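Local coordinates for protein glucokinase (Leishmania braziliensis MHOM/BR/75/M2904, PDB 6EDI) that probably phosphorylates D-glucose at the expense of ATP, as a glucokinase built on the actin-like ATPase fold, at residues 76-79 with 80-84. Numbering follows the deposited sequence.
Sequences VTKS and DIRQL
Lys-78 and Asp-80 run side by side and point the same way, the extended lysine chain lying along the aspartate until its NZ meets OD2 of Asp-80 at 3.0 Å, nearly in line with the C-O bond. Arg-82 takes the same carboxylate side-on: NE bonds to OD1 of Asp-80 at 2.9 Å through the syn lone pair and almost in the guanidinium plane, while NH2 reaches OD2 at 2.8 Å from above the carboxylate plane. A bend at chi3 (-69°) turns the NE edge of the guanidinium to the carboxylate. OD1 of Asp-80 also accepts the backbone N of Arg-82 at 2.9 Å, which closes an Asx turn ahead of helix 84-98.

Gln-83 makes a separate contact, crossing Thr-77 at about a right angle. With CG anti to the backbone N (chi1 -168°) and the rest of the chain extended, its amide reaches back to the start of the same loop, after strand 67-75. NE2 of Gln-83 donates to OG1 of Thr-77 at 3.1 Å, a nearly straight bond close to the amide plane; OE1 of Gln-83 accepts the backbone N of Lys-78 at 3.2 Å, the donor tilted 22° from the carbonyl plane. CG1 of Val-76 lies against the backbone N of Asp-80 at 3.4 Å. Lys-134 adds backbone bonds to Ser-79 and Ile-81.

The Lys-78 backbone N can only donate, which fixes OE1 of the Gln-83 amide and leaves NE2 for Thr-77. The Asp-80 carboxylate, with two donors on each oxygen, is probably stabilised as the anion and would offset the positive charges of Lys-78 and Arg-82.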
ATOM      1  N   VAL A  76     -12.494  20.594  22.888  1.00 43.48           N
ATOM      2  CA  VAL A  76     -13.135  21.134  21.693  1.00 43.79           C
ATOM      3  C   VAL A  76     -14.567  21.551  22.039  1.00 44.12           C
ATOM      4  O   VAL A  76     -15.518  20.778  21.886  1.00 45.06           O
ATOM      5  CB  VAL A  76     -13.146  20.109  20.542  1.00 39.28           C
ATOM      6  CG1 VAL A  76     -13.421  20.811  19.220  1.00 38.36           C
ATOM      7  CG2 VAL A  76     -11.813  19.358  20.489  1.00 42.03           C
ATOM      8  N   THR A  77     -14.706  22.782  22.510  1.00 44.03           N
ATOM      9  CA  THR A  77     -15.969  23.254  23.060  1.00 44.18           C
ATOM     10  C   THR A  77     -16.937  23.695  21.975  1.00 42.41           C
ATOM     11  O   THR A  77     -18.137  23.806  22.226  1.00 48.06           O
ATOM     12  CB  THR A  77     -15.732  24.418  24.033  1.00 39.77           C
ATOM     13  OG1 THR A  77     -15.143  25.515  23.324  1.00 40.95           O
ATOM     14  CG2 THR A  77     -14.802  23.989  25.146  1.00 40.99           C
ATOM     15  N   LYS A  78     -16.415  23.951  20.776  1.00 45.20           N
ATOM     16  CA  LYS A  78     -17.234  24.410  19.650  1.00 46.02           C
ATOM     17  C   LYS A  78     -17.523  23.268  18.674  1.00 41.36           C
ATOM     18  O   LYS A  78     -18.129  23.480  17.624  1.00 42.59           O
ATOM     19  CB  LYS A  78     -16.531  25.559  18.910  1.00 48.77           C
ATOM     20  CG  LYS A  78     -17.423  26.349  17.939  1.00 54.09           C
ATOM     21  CD  LYS A  78     -16.603  26.995  16.821  1.00 51.72           C
ATOM     22  CE  LYS A  78     -17.480  27.425  15.657  1.00 52.05           C
ATOM     23  NZ  LYS A  78     -16.723  28.246  14.666  1.00 59.53           N
ATOM     24  N   SER A  79     -17.089  22.057  19.030  1.00 40.05           N
ATOM     25  CA  SER A  79     -17.220  20.890  18.151  1.00 43.31           C
ATOM     26  C   SER A  79     -16.683  21.210  16.758  1.00 36.09           C
ATOM     27  O   SER A  79     -17.312  20.893  15.750  1.00 42.06           O
ATOM     28  CB  SER A  79     -18.682  20.430  18.071  1.00 43.06           C
ATOM     29  OG  SER A  79     -19.149  19.971  19.330  1.00 44.20           O
ATOM     30  N   ASP A  80     -15.513  21.845  16.724  1.00 39.48           N
ATOM     31  CA  ASP A  80     -14.965  22.433  15.505  1.00 40.39           C
ATOM     32  C   ASP A  80     -13.452  22.214  15.452  1.00 40.05           C
ATOM     33  O   ASP A  80     -12.729  22.636  16.362  1.00 34.78           O
ATOM     34  CB  ASP A  80     -15.290  23.936  15.473  1.00 40.83           C
ATOM     35  CG  ASP A  80     -14.883  24.617  14.168  1.00 42.81           C
ATOM     36  OD1 ASP A  80     -14.007  24.101  13.435  1.00 40.06           O
ATOM     37  OD2 ASP A  80     -15.433  25.702  13.880  1.00 42.93           O
ATOM     38  N   ILE A  81     -12.982  21.587  14.372  1.00 34.28           N
ATOM     39  CA  ILE A  81     -11.567  21.215  14.225  1.00 36.28           C
ATOM     40  C   ILE A  81     -10.635  22.423  14.157  1.00 33.76           C
ATOM     41  O   ILE A  81      -9.447  22.320  14.478  1.00 35.58           O
ATOM     42  CB  ILE A  81     -11.340  20.323  12.968  1.00 32.01           C
ATOM     43  CG1 ILE A  81     -10.012  19.572  13.061  1.00 32.43           C
ATOM     44  CG2 ILE A  81     -11.401  21.147  11.694  1.00 31.56           C
ATOM     45  CD1 ILE A  81      -9.982  18.561  14.181  1.00 32.23           C
ATOM     46  N   ARG A  82     -11.169  23.562  13.723  1.00 37.60           N
ATOM     47  CA  ARG A  82     -10.374  24.782  13.588  1.00 34.64           C
ATOM     48  C   ARG A  82     -10.001  25.343  14.957  1.00 37.84           C
ATOM     49  O   ARG A  82      -9.128  26.198  15.069  1.00 36.98           O
ATOM     50  CB  ARG A  82     -11.135  25.821  12.760  1.00 38.43           C
ATOM     51  CG  ARG A  82     -11.359  25.395  11.307  1.00 38.78           C
ATOM     52  CD  ARG A  82     -12.449  26.195  10.622  1.00 37.01           C
ATOM     53  NE  ARG A  82     -13.772  25.897  11.166  1.00 42.08           N
ATOM     54  CZ  ARG A  82     -14.911  26.353  10.652  1.00 45.58           C
ATOM     55  NH1 ARG A  82     -14.891  27.131   9.579  1.00 43.98           N
ATOM     56  NH2 ARG A  82     -16.070  26.035  11.213  1.00 44.62           N
ATOM     57  N   GLN A  83     -10.652  24.842  16.000  1.00 37.47           N
ATOM     58  CA  GLN A  83     -10.299  25.217  17.369  1.00 35.99           C
ATOM     59  C   GLN A  83      -8.882  24.758  17.750  1.00 34.80           C
ATOM     60  O   GLN A  83      -8.316  25.238  18.725  1.00 36.68           O
ATOM     61  CB  GLN A  83     -11.339  24.700  18.374  1.00 39.98           C
ATOM     62  CG  GLN A  83     -11.201  25.291  19.780  1.00 40.77           C
ATOM     63  CD  GLN A  83     -12.404  25.017  20.676  1.00 44.36           C
ATOM     64  OE1 GLN A  83     -13.278  24.210  20.341  1.00 45.15           O
ATOM     65  NE2 GLN A  83     -12.457  25.697  21.819  1.00 43.78           N
ATOM     66  N   LEU A  84      -8.291  23.852  16.967  1.00 37.33           N
ATOM     67  CA  LEU A  84      -6.897  23.477  17.201  1.00 36.04           C
ATOM     68  C   LEU A  84      -6.009  24.725  17.173  1.00 34.69           C
ATOM     69  O   LEU A  84      -5.056  24.819  17.935  1.00 34.82           O
ATOM     70  CB  LEU A  84      -6.400  22.438  16.179  1.00 26.77           C
ATOM     71  CG  LEU A  84      -7.100  21.074  16.180  1.00 31.19           C
ATOM     72  CD1 LEU A  84      -6.368  20.090  15.305  1.00 26.45           C
ATOM     73  CD2 LEU A  84      -7.175  20.532  17.578  1.00 29.15           C
TER